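Local coordinates for hypothetical protein yfcE (Escherichia coli, PDB 1SU1) that is of unknown function but belongs to the calcineurin-like phosphoesterase superfamily and binds two zinc ions in neighbouring sites, at residues A[112-116]-A[127-133]; A[144-150]-A[162-168]; A[35-41]-A[74-80]; A[58-64]-A[93-99]. One frame throughout, in Å; residues are numbered along the deposited sequence.

Contact 1: residues A[112-116]-A[127-133]. With ZN (zinc ion), chain E.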
# COMPACT_ATOMS: atom_id res chain seq x y z
N THR A 112 0.26 1.42 -11.52
CA THR A 112 -0.02 1.24 -10.09
C THR A 112 -1.27 1.91 -9.50
O THR A 112 -1.77 1.48 -8.46
CB THR A 112 1.20 1.64 -9.22
OG1 THR A 112 1.60 2.98 -9.51
CG2 THR A 112 2.38 0.70 -9.49
N ALA A 113 -1.77 2.96 -10.15
CA ALA A 113 -2.96 3.65 -9.65
C ALA A 113 -4.15 2.68 -9.53
O ALA A 113 -4.45 1.93 -10.46
CB ALA A 113 -3.33 4.81 -10.57
N PRO A 114 -4.85 2.70 -8.37
CA PRO A 114 -6.00 1.82 -8.15
C PRO A 114 -7.29 2.25 -8.87
O PRO A 114 -8.21 1.45 -9.04
CB PRO A 114 -6.15 1.83 -6.62
CG PRO A 114 -5.78 3.24 -6.28
CD PRO A 114 -4.56 3.49 -7.16
N TRP A 115 -7.34 3.52 -9.26
CA TRP A 115 -8.48 4.08 -9.99
C TRP A 115 -8.07 5.40 -10.62
O TRP A 115 -7.06 5.99 -10.24
CB TRP A 115 -9.70 4.28 -9.07
CG TRP A 115 -9.38 4.86 -7.71
CD1 TRP A 115 -9.03 6.15 -7.42
CD2 TRP A 115 -9.29 4.13 -6.48
NE1 TRP A 115 -8.72 6.28 -6.09
CE2 TRP A 115 -8.88 5.06 -5.48
CE3 TRP A 115 -9.53 2.80 -6.12
CZ2 TRP A 115 -8.68 4.68 -4.15
CZ3 TRP A 115 -9.33 2.42 -4.78
CH2 TRP A 115 -8.92 3.37 -3.81
N GLN A 116 -8.84 5.83 -11.62
CA GLN A 116 -8.60 7.10 -12.31
C GLN A 116 -9.95 7.55 -12.86
O GLN A 116 -10.93 6.81 -12.77
CB GLN A 116 -7.54 6.94 -13.42
CG GLN A 116 -6.19 6.48 -12.88
CD GLN A 116 -5.01 6.76 -13.81
OE1 GLN A 116 -4.68 7.91 -14.08
NE2 GLN A 116 -4.37 5.70 -14.29
N LEU A 127 -12.91 4.50 -13.46
CA LEU A 127 -12.11 3.36 -13.93
C LEU A 127 -11.35 2.61 -12.82
O LEU A 127 -10.49 3.19 -12.15
CB LEU A 127 -11.08 3.83 -14.99
CG LEU A 127 -11.51 4.91 -16.00
CD1 LEU A 127 -10.29 5.33 -16.81
CD2 LEU A 127 -12.62 4.38 -16.91
N THR A 128 -11.63 1.32 -12.67
CA THR A 128 -10.96 0.49 -11.66
C THR A 128 -10.94 -0.97 -12.15
O THR A 128 -11.74 -1.33 -13.01
CB THR A 128 -11.71 0.59 -10.29
OG1 THR A 128 -10.87 0.09 -9.25
CG2 THR A 128 -13.00 -0.21 -10.33
N HIS A 129 -10.05 -1.80 -11.61
CA HIS A 129 -9.96 -3.19 -12.04
C HIS A 129 -11.14 -4.06 -11.64
O HIS A 129 -11.63 -4.87 -12.44
CB HIS A 129 -8.68 -3.86 -11.53
CG HIS A 129 -8.54 -5.28 -11.98
ND1 HIS A 129 -8.26 -5.63 -13.29
CD2 HIS A 129 -8.66 -6.46 -11.31
CE1 HIS A 129 -8.22 -6.94 -13.41
NE2 HIS A 129 -8.46 -7.47 -12.22
N GLY A 130 -11.58 -3.94 -10.39
CA GLY A 130 -12.71 -4.74 -9.95
C GLY A 130 -12.53 -5.50 -8.66
O GLY A 130 -13.50 -6.02 -8.11
N HIS A 131 -11.30 -5.58 -8.15
CA HIS A 131 -11.09 -6.30 -6.90
C HIS A 131 -11.15 -5.40 -5.66
O HIS A 131 -11.33 -5.89 -4.55
CB HIS A 131 -9.75 -7.06 -6.94
CG HIS A 131 -8.55 -6.18 -7.10
ND1 HIS A 131 -8.44 -5.25 -8.12
CD2 HIS A 131 -7.39 -6.11 -6.40
CE1 HIS A 131 -7.26 -4.66 -8.04
NE2 HIS A 131 -6.61 -5.16 -7.01
N LEU A 132 -11.01 -4.09 -5.85
CA LEU A 132 -11.07 -3.12 -4.76
C LEU A 132 -12.50 -2.55 -4.74
O LEU A 132 -13.20 -2.64 -3.73
CB LEU A 132 -10.06 -1.99 -5.00
CG LEU A 132 -8.62 -2.43 -5.31
CD1 LEU A 132 -7.75 -1.22 -5.60
CD2 LEU A 132 -8.05 -3.23 -4.15
N PHE A 133 -12.91 -1.96 -5.85
CA PHE A 133 -14.26 -1.43 -6.00
C PHE A 133 -14.89 -2.22 -7.15
O PHE A 133 -14.19 -2.60 -8.09
CB PHE A 133 -14.24 0.06 -6.36
CG PHE A 133 -14.03 0.96 -5.18
CD1 PHE A 133 -14.90 0.93 -4.09
CD2 PHE A 133 -12.97 1.86 -5.16
CE1 PHE A 133 -14.72 1.78 -3.01
CE2 PHE A 133 -12.78 2.72 -4.07
CZ PHE A 133 -13.66 2.68 -2.99
ZN ZN E . -8.35 -9.63 -11.86
O HOH W 1 -7.90 -1.33 -9.66
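Trp115 and Phe133 meet obliquely: Phe133 CE2 lies over one face of the indole, 3.5 Å from Trp115 CZ3, with the ring planes 52° apart. Trp115 reaches this place with CG between its backbone N and carbonyl carbon (chi1 43°). The opposite face of its ring rests on Pro114 CG. The same proline turns CB to Leu132 CD1, 3.6 Å away, so the indole lies between proline and phenylalanine, with the leucine methyl near its CZ3 corner.

The carbonyl of Pro114 gathers the polar contacts. Thr128 OG1 lies 3.0 Å from Pro114 O at the edge of the indole. A water donates to Pro114 O at 2.9 Å and accepts from His129 N at 2.9 Å, tying the proline to the backbone of a zinc ligand. Farther along the strands, Gln116 and Leu127 form an antiparallel hydrogen-bonded pair, with Gln116 N to Leu127 O at 3.2 Å and Leu127 N to Gln116 O at 3.1 Å. The amide end of Gln116 leads away to Gln117 of the second subunit, and Thr112 of that subunit packs on Trp115.

Close by, His129 NE2 binds zinc at 2.2 Å, its ND1 bonded to Leu59 O. The arrangement is the open end of the beta hairpin 115-119/124-128, from which a metal-binding loop of this phosphoesterase fold departs.

Contact 2: residues A[144-150]-A[162-168]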
# COMPACT_ATOMS: atom_id res chain seq x y z
N ASN A 144 -26.34 8.74 -12.95
CA ASN A 144 -25.91 8.77 -14.35
C ASN A 144 -24.40 8.68 -14.55
O ASN A 144 -23.89 9.01 -15.63
CB ASN A 144 -26.45 10.01 -15.07
CG ASN A 144 -27.93 9.91 -15.37
OD1 ASN A 144 -28.63 9.03 -14.86
ND2 ASN A 144 -28.43 10.81 -16.21
N ASP A 145 -23.67 8.26 -13.51
CA ASP A 145 -22.23 8.08 -13.63
C ASP A 145 -22.00 6.63 -14.06
O ASP A 145 -22.92 5.81 -14.03
CB ASP A 145 -21.50 8.33 -12.29
CG ASP A 145 -21.23 9.80 -12.03
OD1 ASP A 145 -21.19 10.60 -12.99
OD2 ASP A 145 -21.04 10.16 -10.85
N VAL A 146 -20.77 6.30 -14.44
CA VAL A 146 -20.47 4.95 -14.88
C VAL A 146 -19.37 4.24 -14.12
O VAL A 146 -18.26 4.76 -14.00
CB VAL A 146 -20.07 4.94 -16.39
CG1 VAL A 146 -19.92 3.50 -16.88
CG2 VAL A 146 -21.11 5.70 -17.23
N LEU A 147 -19.65 3.04 -13.62
CA LEU A 147 -18.62 2.25 -12.97
C LEU A 147 -17.99 1.39 -14.07
O LEU A 147 -18.65 0.51 -14.63
CB LEU A 147 -19.21 1.34 -11.89
CG LEU A 147 -18.23 0.27 -11.37
CD1 LEU A 147 -17.08 0.93 -10.63
CD2 LEU A 147 -18.96 -0.70 -10.46
N VAL A 148 -16.73 1.65 -14.40
CA VAL A 148 -16.02 0.89 -15.44
C VAL A 148 -15.01 -0.07 -14.81
O VAL A 148 -14.04 0.37 -14.19
CB VAL A 148 -15.26 1.85 -16.41
CG1 VAL A 148 -14.50 1.04 -17.45
CG2 VAL A 148 -16.23 2.81 -17.07
N TYR A 149 -15.22 -1.37 -15.00
CA TYR A 149 -14.33 -2.39 -14.42
C TYR A 149 -14.14 -3.67 -15.25
O TYR A 149 -14.88 -3.93 -16.21
CB TYR A 149 -14.88 -2.81 -13.07
CG TYR A 149 -16.20 -3.54 -13.19
CD1 TYR A 149 -17.36 -2.87 -13.59
CD2 TYR A 149 -16.29 -4.91 -12.93
CE1 TYR A 149 -18.58 -3.55 -13.74
CE2 TYR A 149 -17.50 -5.59 -13.07
CZ TYR A 149 -18.64 -4.91 -13.47
OH TYR A 149 -19.83 -5.59 -13.59
N GLY A 150 -13.17 -4.49 -14.83
CA GLY A 150 -12.88 -5.76 -15.48
C GLY A 150 -12.94 -6.87 -14.43
O GLY A 150 -13.96 -7.07 -13.79
N GLU A 162 -29.28 3.58 -10.37
CA GLU A 162 -29.10 4.97 -10.79
C GLU A 162 -27.79 5.23 -11.54
O GLU A 162 -27.56 6.34 -12.02
CB GLU A 162 -29.21 5.90 -9.59
CG GLU A 162 -28.32 5.53 -8.40
CD GLU A 162 -28.78 4.27 -7.68
OE1 GLU A 162 -28.48 3.15 -8.16
OE2 GLU A 162 -29.44 4.39 -6.63
N ILE A 163 -26.94 4.21 -11.63
CA ILE A 163 -25.68 4.37 -12.35
C ILE A 163 -25.55 3.33 -13.45
O ILE A 163 -26.36 2.40 -13.55
CB ILE A 163 -24.45 4.25 -11.41
CG1 ILE A 163 -24.45 2.88 -10.72
CG2 ILE A 163 -24.45 5.39 -10.39
CD1 ILE A 163 -23.11 2.50 -10.13
N PHE A 164 -24.53 3.48 -14.28
CA PHE A 164 -24.27 2.56 -15.38
C PHE A 164 -23.08 1.67 -15.06
O PHE A 164 -22.08 2.14 -14.51
CB PHE A 164 -23.97 3.35 -16.66
CG PHE A 164 -25.11 4.16 -17.18
CD1 PHE A 164 -26.21 3.53 -17.79
CD2 PHE A 164 -25.10 5.55 -17.08
CE1 PHE A 164 -27.27 4.29 -18.29
CE2 PHE A 164 -26.16 6.31 -17.58
CZ PHE A 164 -27.25 5.68 -18.19
N HIS A 165 -23.18 0.39 -15.39
CA HIS A 165 -22.07 -0.54 -15.19
C HIS A 165 -21.54 -0.91 -16.58
O HIS A 165 -22.33 -1.16 -17.51
CB HIS A 165 -22.52 -1.83 -14.49
CG HIS A 165 -22.87 -1.66 -13.05
ND1 HIS A 165 -22.93 -2.72 -12.17
CD2 HIS A 165 -23.20 -0.56 -12.33
CE1 HIS A 165 -23.29 -2.29 -10.98
NE2 HIS A 165 -23.46 -0.98 -11.05
N PHE A 166 -20.22 -0.93 -16.73
CA PHE A 166 -19.61 -1.29 -18.01
C PHE A 166 -18.35 -2.13 -17.78
O PHE A 166 -17.43 -1.69 -17.07
CB PHE A 166 -19.26 -0.04 -18.82
CG PHE A 166 -18.62 -0.34 -20.15
CD1 PHE A 166 -19.33 -1.00 -21.16
CD2 PHE A 166 -17.29 -0.00 -20.39
CE1 PHE A 166 -18.72 -1.30 -22.39
CE2 PHE A 166 -16.67 -0.30 -21.61
CZ PHE A 166 -17.40 -0.96 -22.61
N ASN A 167 -18.32 -3.32 -18.37
CA ASN A 167 -17.20 -4.26 -18.28
C ASN A 167 -16.93 -4.83 -19.68
O ASN A 167 -17.76 -5.53 -20.22
CB ASN A 167 -17.55 -5.39 -17.31
CG ASN A 167 -16.38 -6.33 -17.04
OD1 ASN A 167 -15.46 -6.46 -17.85
ND2 ASN A 167 -16.43 -7.02 -15.88
N PRO A 168 -15.73 -4.55 -20.26
CA PRO A 168 -15.26 -4.99 -21.59
C PRO A 168 -15.06 -6.48 -21.69
O PRO A 168 -14.90 -7.01 -22.78
CB PRO A 168 -13.90 -4.30 -21.76
CG PRO A 168 -14.01 -3.10 -20.94
CD PRO A 168 -14.85 -3.49 -19.72
O HOH W 2 -18.93 -8.58 -14.79
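Strands 146-148 and 163-167 run parallel, their axes 4.6 Å apart and inclined by 20°, joined by alternating bonds such as Phe164 N to Asp145 O and Leu147 N to Phe164 O (2.7 Å). Asn144 N extends the series to Glu162 O at one end, and Tyr149 N reaches Phe166 O at the other.

On one face of the pair, Val146 sends CG2 to Phe164 CB (3.7 Å) and CG1 towards Phe166 CB, its two methyls thus serving successive phenylalanines. Val148 lies alongside Phe166, CG1 at the edge of the ring. The Phe164 ring presents its own edge to Asn144 O. Leu147 and His165 occupy the other face, with Ile163 CD1 near Leu147 CB.

Farther along, Tyr149 and Asn167 cross at about a right angle. Tyr149 CG sits between its backbone N and carbonyl carbon (chi1 66°), bringing the ring over Asn167 CB, a CH-pi contact 4.1 Å from the ring centroid; ring and amide planes stand 62° apart. Asn167 ND2 gives Gly150 O a weak bond (3.2 Å) and shares a weakly held water with Tyr149 OH. Asn167 OD1 accepts from Gly169 N, which helps to orient the amide.

Strand 146-148 is flanked on its other edge by strand 124-128, and strand 163-167 by 156-160. From the six-stranded sheet, Leu190 packs on Val146 and Phe166, and Val192 on Phe166, while Phe164 reaches Ile206.

Contact 3: residues A[35-41]-A[74-80]. With ZN (zinc ion), chain F.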
# COMPACT_ATOMS: atom_id res chain seq x y z
N HIS A 35 -3.73 -10.81 -19.23
CA HIS A 35 -3.06 -11.96 -18.63
C HIS A 35 -1.91 -12.58 -19.43
O HIS A 35 -1.71 -13.79 -19.41
CB HIS A 35 -4.09 -13.06 -18.32
CG HIS A 35 -5.01 -12.73 -17.18
ND1 HIS A 35 -4.59 -12.67 -15.87
CD2 HIS A 35 -6.35 -12.49 -17.16
CE1 HIS A 35 -5.62 -12.41 -15.09
NE2 HIS A 35 -6.69 -12.29 -15.84
N GLY A 36 -1.15 -11.74 -20.12
CA GLY A 36 -0.01 -12.25 -20.87
C GLY A 36 -0.25 -12.85 -22.27
O GLY A 36 0.70 -13.35 -22.87
N SER A 37 -1.48 -12.81 -22.77
CA SER A 37 -1.80 -13.34 -24.09
C SER A 37 -1.26 -12.47 -25.22
O SER A 37 -1.76 -11.37 -25.46
CB SER A 37 -3.32 -13.48 -24.26
OG SER A 37 -3.65 -14.01 -25.52
N LEU A 38 -0.22 -12.93 -25.91
CA LEU A 38 0.36 -12.15 -27.00
C LEU A 38 -0.60 -11.94 -28.19
O LEU A 38 -0.67 -10.85 -28.75
CB LEU A 38 1.66 -12.81 -27.49
CG LEU A 38 2.35 -12.17 -28.70
CD1 LEU A 38 2.57 -10.68 -28.46
CD2 LEU A 38 3.68 -12.87 -28.95
N PRO A 39 -1.36 -12.99 -28.59
CA PRO A 39 -2.28 -12.82 -29.72
C PRO A 39 -3.34 -11.74 -29.42
O PRO A 39 -3.60 -10.87 -30.26
CB PRO A 39 -2.91 -14.21 -29.88
CG PRO A 39 -1.83 -15.12 -29.37
CD PRO A 39 -1.32 -14.39 -28.15
N ALA A 40 -3.95 -11.81 -28.24
CA ALA A 40 -4.95 -10.82 -27.87
C ALA A 40 -4.32 -9.43 -27.91
O ALA A 40 -4.94 -8.48 -28.38
CB ALA A 40 -5.50 -11.13 -26.49
N THR A 41 -3.08 -9.32 -27.44
CA THR A 41 -2.37 -8.04 -27.42
C THR A 41 -2.10 -7.46 -28.80
O THR A 41 -2.31 -6.26 -29.05
CB THR A 41 -1.01 -8.17 -26.69
OG1 THR A 41 -1.23 -8.63 -25.36
CG2 THR A 41 -0.28 -6.84 -26.65
N GLY A 74 -1.47 -18.52 -26.38
CA GLY A 74 -0.38 -17.63 -26.77
C GLY A 74 0.29 -16.86 -25.63
O GLY A 74 0.75 -15.73 -25.82
N TYR A 75 0.35 -17.48 -24.46
CA TYR A 75 0.97 -16.87 -23.28
C TYR A 75 2.43 -16.53 -23.54
O TYR A 75 3.26 -17.43 -23.62
CB TYR A 75 0.86 -17.83 -22.09
CG TYR A 75 1.30 -17.23 -20.78
CD1 TYR A 75 0.55 -16.22 -20.17
CD2 TYR A 75 2.48 -17.64 -20.17
CE1 TYR A 75 0.96 -15.64 -18.97
CE2 TYR A 75 2.90 -17.07 -18.96
CZ TYR A 75 2.14 -16.07 -18.37
OH TYR A 75 2.55 -15.49 -17.21
N ALA A 76 2.74 -15.24 -23.66
CA ALA A 76 4.12 -14.81 -23.90
C ALA A 76 4.38 -13.41 -23.29
O ALA A 76 4.62 -12.43 -24.02
CB ALA A 76 4.40 -14.78 -25.40
N PRO A 77 4.37 -13.33 -21.95
CA PRO A 77 4.59 -12.11 -21.16
C PRO A 77 5.70 -11.19 -21.67
O PRO A 77 5.48 -10.00 -21.90
CB PRO A 77 4.91 -12.65 -19.76
CG PRO A 77 4.17 -13.92 -19.71
CD PRO A 77 4.40 -14.52 -21.08
N ALA A 78 6.89 -11.75 -21.83
CA ALA A 78 8.02 -10.96 -22.29
C ALA A 78 7.71 -10.22 -23.58
O ALA A 78 8.00 -9.03 -23.70
CB ALA A 78 9.24 -11.86 -22.48
N LYS A 79 7.10 -10.91 -24.54
CA LYS A 79 6.79 -10.27 -25.81
C LYS A 79 5.65 -9.26 -25.68
O LYS A 79 5.69 -8.20 -26.30
CB LYS A 79 6.43 -11.32 -26.88
CG LYS A 79 6.43 -10.77 -28.30
CD LYS A 79 7.82 -10.29 -28.72
CE LYS A 79 7.81 -9.73 -30.14
NZ LYS A 79 9.17 -9.26 -30.58
N VAL A 80 4.65 -9.56 -24.87
CA VAL A 80 3.55 -8.61 -24.68
C VAL A 80 4.10 -7.25 -24.21
O VAL A 80 3.61 -6.19 -24.61
CB VAL A 80 2.51 -9.10 -23.65
CG1 VAL A 80 1.54 -7.98 -23.31
CG2 VAL A 80 1.74 -10.28 -24.22
ZN ZN F . -8.42 -11.33 -14.85
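Gly36 and Ala76 are joined by the first of two backbone hydrogen bonds that hold these loops together, Ala76 N to Gly36 O at 2.9 Å. The second runs the other way, Leu38 N to Gly74 O at 3.0 Å, its donor standing well above the plane of the glycine carbonyl. Between them Ser37 and Tyr75 form a single bridge, just ahead of the helix starts; Ser37 and Ala76 are the N-cap residues of helices 38-51 and 77-85.

Within the first helical turn, Ser37 O accepts two bonds, from Thr41 N at 3.1 Å and from Thr41 OG1 at 2.8 Å, arriving from opposite faces of its plane. The OG of Ser37 itself turns to Glu73 O.

Side-chain packing joins the helix starts. Leu38 CD2 touches the methylene Lys79 CG at 3.5 Å, and Leu38 CB meets Ala76 CB. The lysine chain bends at chi2 (63°), so that its ammonium leads off to a salt bridge with Glu82. The Val80 methyls press on oxygens, CG1 on the Thr41 hydroxyl (3.5 Å from OG1) and CG2 on Gly36 O; CG2 also meets the Leu38 backbone.

The Tyr75 ring has His35 O at its edge, in plane, 3.3 Å from CE1, and Pro77 CG over one face.

His35 NE2 binds zinc at 2.2 Å, while ND1 is held by Asn64 O; Asp33 and His153 share the metal. The polar grip comes from peptide groups, while Leu38 and Val80 supply much of the buried surface; a zinc ligand stands immediately before one of the bonded glycines.

Contact 4: residues A[58-64]-A[93-99]. With ZN (zinc ion), chain E; SO4 (sulfate ion), chain G.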
# COMPACT_ATOMS: atom_id res chain seq x y z
N ILE A 58 -6.34 0.48 -20.31
CA ILE A 58 -6.12 -0.88 -19.82
C ILE A 58 -6.60 -1.02 -18.37
O ILE A 58 -6.06 -0.38 -17.47
CB ILE A 58 -4.61 -1.22 -19.96
CG1 ILE A 58 -4.23 -1.18 -21.45
CG2 ILE A 58 -4.31 -2.59 -19.35
CD1 ILE A 58 -2.80 -1.59 -21.76
N LEU A 59 -7.60 -1.88 -18.16
CA LEU A 59 -8.19 -2.08 -16.84
C LEU A 59 -7.54 -3.10 -15.90
O LEU A 59 -8.19 -3.58 -14.96
CB LEU A 59 -9.68 -2.40 -16.99
CG LEU A 59 -10.53 -1.35 -17.72
CD1 LEU A 59 -11.92 -1.91 -17.98
CD2 LEU A 59 -10.62 -0.06 -16.89
N GLY A 60 -6.28 -3.46 -16.15
CA GLY A 60 -5.61 -4.38 -15.23
C GLY A 60 -5.44 -5.87 -15.54
O GLY A 60 -6.26 -6.47 -16.25
N ASP A 61 -4.40 -6.45 -14.95
CA ASP A 61 -4.01 -7.85 -15.10
C ASP A 61 -3.44 -8.01 -16.51
O ASP A 61 -4.03 -8.64 -17.40
CB ASP A 61 -5.21 -8.76 -14.82
CG ASP A 61 -5.58 -8.79 -13.34
OD1 ASP A 61 -5.22 -7.82 -12.63
OD2 ASP A 61 -6.24 -9.74 -12.88
N VAL A 62 -2.27 -7.39 -16.65
CA VAL A 62 -1.52 -7.30 -17.88
C VAL A 62 -0.66 -8.50 -18.30
O VAL A 62 -0.90 -9.08 -19.36
CB VAL A 62 -0.65 -6.03 -17.82
CG1 VAL A 62 -0.02 -5.73 -19.16
CG2 VAL A 62 -1.50 -4.85 -17.34
N LEU A 63 0.33 -8.86 -17.49
CA LEU A 63 1.25 -9.95 -17.84
C LEU A 63 1.09 -11.31 -17.17
O LEU A 63 1.32 -12.35 -17.80
CB LEU A 63 2.68 -9.49 -17.64
CG LEU A 63 3.02 -8.14 -18.27
CD1 LEU A 63 4.43 -7.73 -17.87
CD2 LEU A 63 2.89 -8.23 -19.79
N ASN A 64 0.72 -11.32 -15.90
CA ASN A 64 0.57 -12.57 -15.16
C ASN A 64 -0.73 -13.29 -15.49
O ASN A 64 -1.80 -12.68 -15.55
CB ASN A 64 0.70 -12.26 -13.65
CG ASN A 64 0.32 -13.42 -12.76
OD1 ASN A 64 0.68 -14.57 -13.00
ND2 ASN A 64 -0.40 -13.11 -11.70
N ALA A 93 -3.79 3.28 -17.58
CA ALA A 93 -4.11 2.00 -16.94
C ALA A 93 -4.40 2.08 -15.43
O ALA A 93 -4.11 3.08 -14.78
CB ALA A 93 -2.96 1.02 -17.19
N VAL A 94 -4.99 1.01 -14.89
CA VAL A 94 -5.28 0.90 -13.46
C VAL A 94 -4.85 -0.50 -13.02
O VAL A 94 -4.96 -1.47 -13.79
CB VAL A 94 -6.78 1.12 -13.12
CG1 VAL A 94 -7.14 2.59 -13.31
CG2 VAL A 94 -7.67 0.23 -13.99
N ARG A 95 -4.38 -0.59 -11.78
CA ARG A 95 -3.87 -1.83 -11.19
C ARG A 95 -4.86 -2.97 -11.00
O ARG A 95 -5.94 -2.79 -10.43
CB ARG A 95 -3.20 -1.51 -9.84
CG ARG A 95 -2.29 -2.60 -9.32
CD ARG A 95 -1.68 -2.24 -7.96
NE ARG A 95 -2.62 -2.39 -6.85
CZ ARG A 95 -3.12 -1.37 -6.15
NH1 ARG A 95 -2.77 -0.13 -6.43
NH2 ARG A 95 -3.96 -1.61 -5.14
N GLY A 96 -4.46 -4.16 -11.46
CA GLY A 96 -5.29 -5.35 -11.29
C GLY A 96 -4.71 -6.22 -10.18
O GLY A 96 -3.53 -6.09 -9.86
N ASN A 97 -5.51 -7.11 -9.60
CA ASN A 97 -5.03 -7.97 -8.52
C ASN A 97 -3.87 -8.88 -8.89
O ASN A 97 -3.19 -9.41 -8.00
CB ASN A 97 -6.18 -8.83 -7.99
CG ASN A 97 -6.71 -9.77 -9.05
OD1 ASN A 97 -6.85 -9.37 -10.19
ND2 ASN A 97 -7.00 -11.01 -8.67
N CYS A 98 -3.64 -9.08 -10.19
CA CYS A 98 -2.55 -9.95 -10.63
C CYS A 98 -1.30 -9.18 -11.04
O CYS A 98 -0.26 -9.80 -11.31
CB CYS A 98 -3.01 -10.84 -11.80
SG CYS A 98 -4.35 -11.99 -11.44
N ASP A 99 -1.38 -7.86 -11.10
CA ASP A 99 -0.21 -7.08 -11.48
C ASP A 99 0.73 -6.86 -10.28
O ASP A 99 0.26 -6.64 -9.17
CB ASP A 99 -0.63 -5.72 -12.06
CG ASP A 99 -1.52 -5.87 -13.30
OD1 ASP A 99 -1.34 -6.86 -14.05
OD2 ASP A 99 -2.39 -5.00 -13.53
ZN ZN E . -8.35 -9.63 -11.86
S SO4 G . -8.54 -12.93 -11.91
O1 SO4 G . -9.93 -12.52 -11.65
O2 SO4 G . -7.80 -11.77 -12.40
O3 SO4 G . -7.86 -13.39 -10.67
O4 SO4 G . -8.52 -14.00 -12.92
O HOH W 3 0.50 -8.53 -14.65
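Asp99 draws the two loops together through its carboxylate, the most densely bonded part of the contact. Val62 N gives a bond of 2.8 Å to the syn lone pair of Asp99 OD1. Asp99 OD2 takes Asp61 N at 2.9 Å and Gly96 N at 3.0 Å, both from the same carboxylate face. A water that accepts from Leu63 N donates to Asp99 OD1, so four donors fix the group.

Asp61 OD2 and Asn97 OD1 bind one zinc, their carboxylate and amide planes 27° apart. Asn97 CG lies between its backbone N and carbonyl carbon (chi1 63°), which lets OD1 reach the zinc while ND2 bonds to sulfate O3, 3.2 Å away and nearly straight; sulfate O2 is a zinc ligand. His129 and His151 complete the site.

Looser contacts flank this centre. Asn64 ND2 gives Cys98 O only a weak bond at 3.3 Å, while Asn64 OD1 accepts from Gly66 N, and Leu59 CD2 lies alongside Val94 CG2 at 4.1 Å.

Ile58 ends strand 55-58 and pairs in parallel with Ala93 through Val94 N to Ile58 O. Val62 and Leu63 lean on helix 77-85, while Val102 of the third subunit packs on Asn97 and Cys98.

In the fold
Contacts 1, 3 and 4 converge on the two-zinc site. Contact 4 lies nearest the centre of the chain, and its centre is about 9 Å from that of contact 1; both supply ligands to the same zinc, and Thr112 O probably accepts from Arg95 NH1 (2.8 Å). Contact 3 serves the second zinc and crosses contact 4 along the chain, its centre about 13 Å away, with a probable bond from Gly36 N to Val62 O at 2.8 Å. Contact 2 continues the sheet of contact 1, Thr128 N meeting Val148 O at 3.0 Å, and touches contact 4 through Leu59 CD1. Contacts 2 and 3 are farthest apart, about 27 Å between centres.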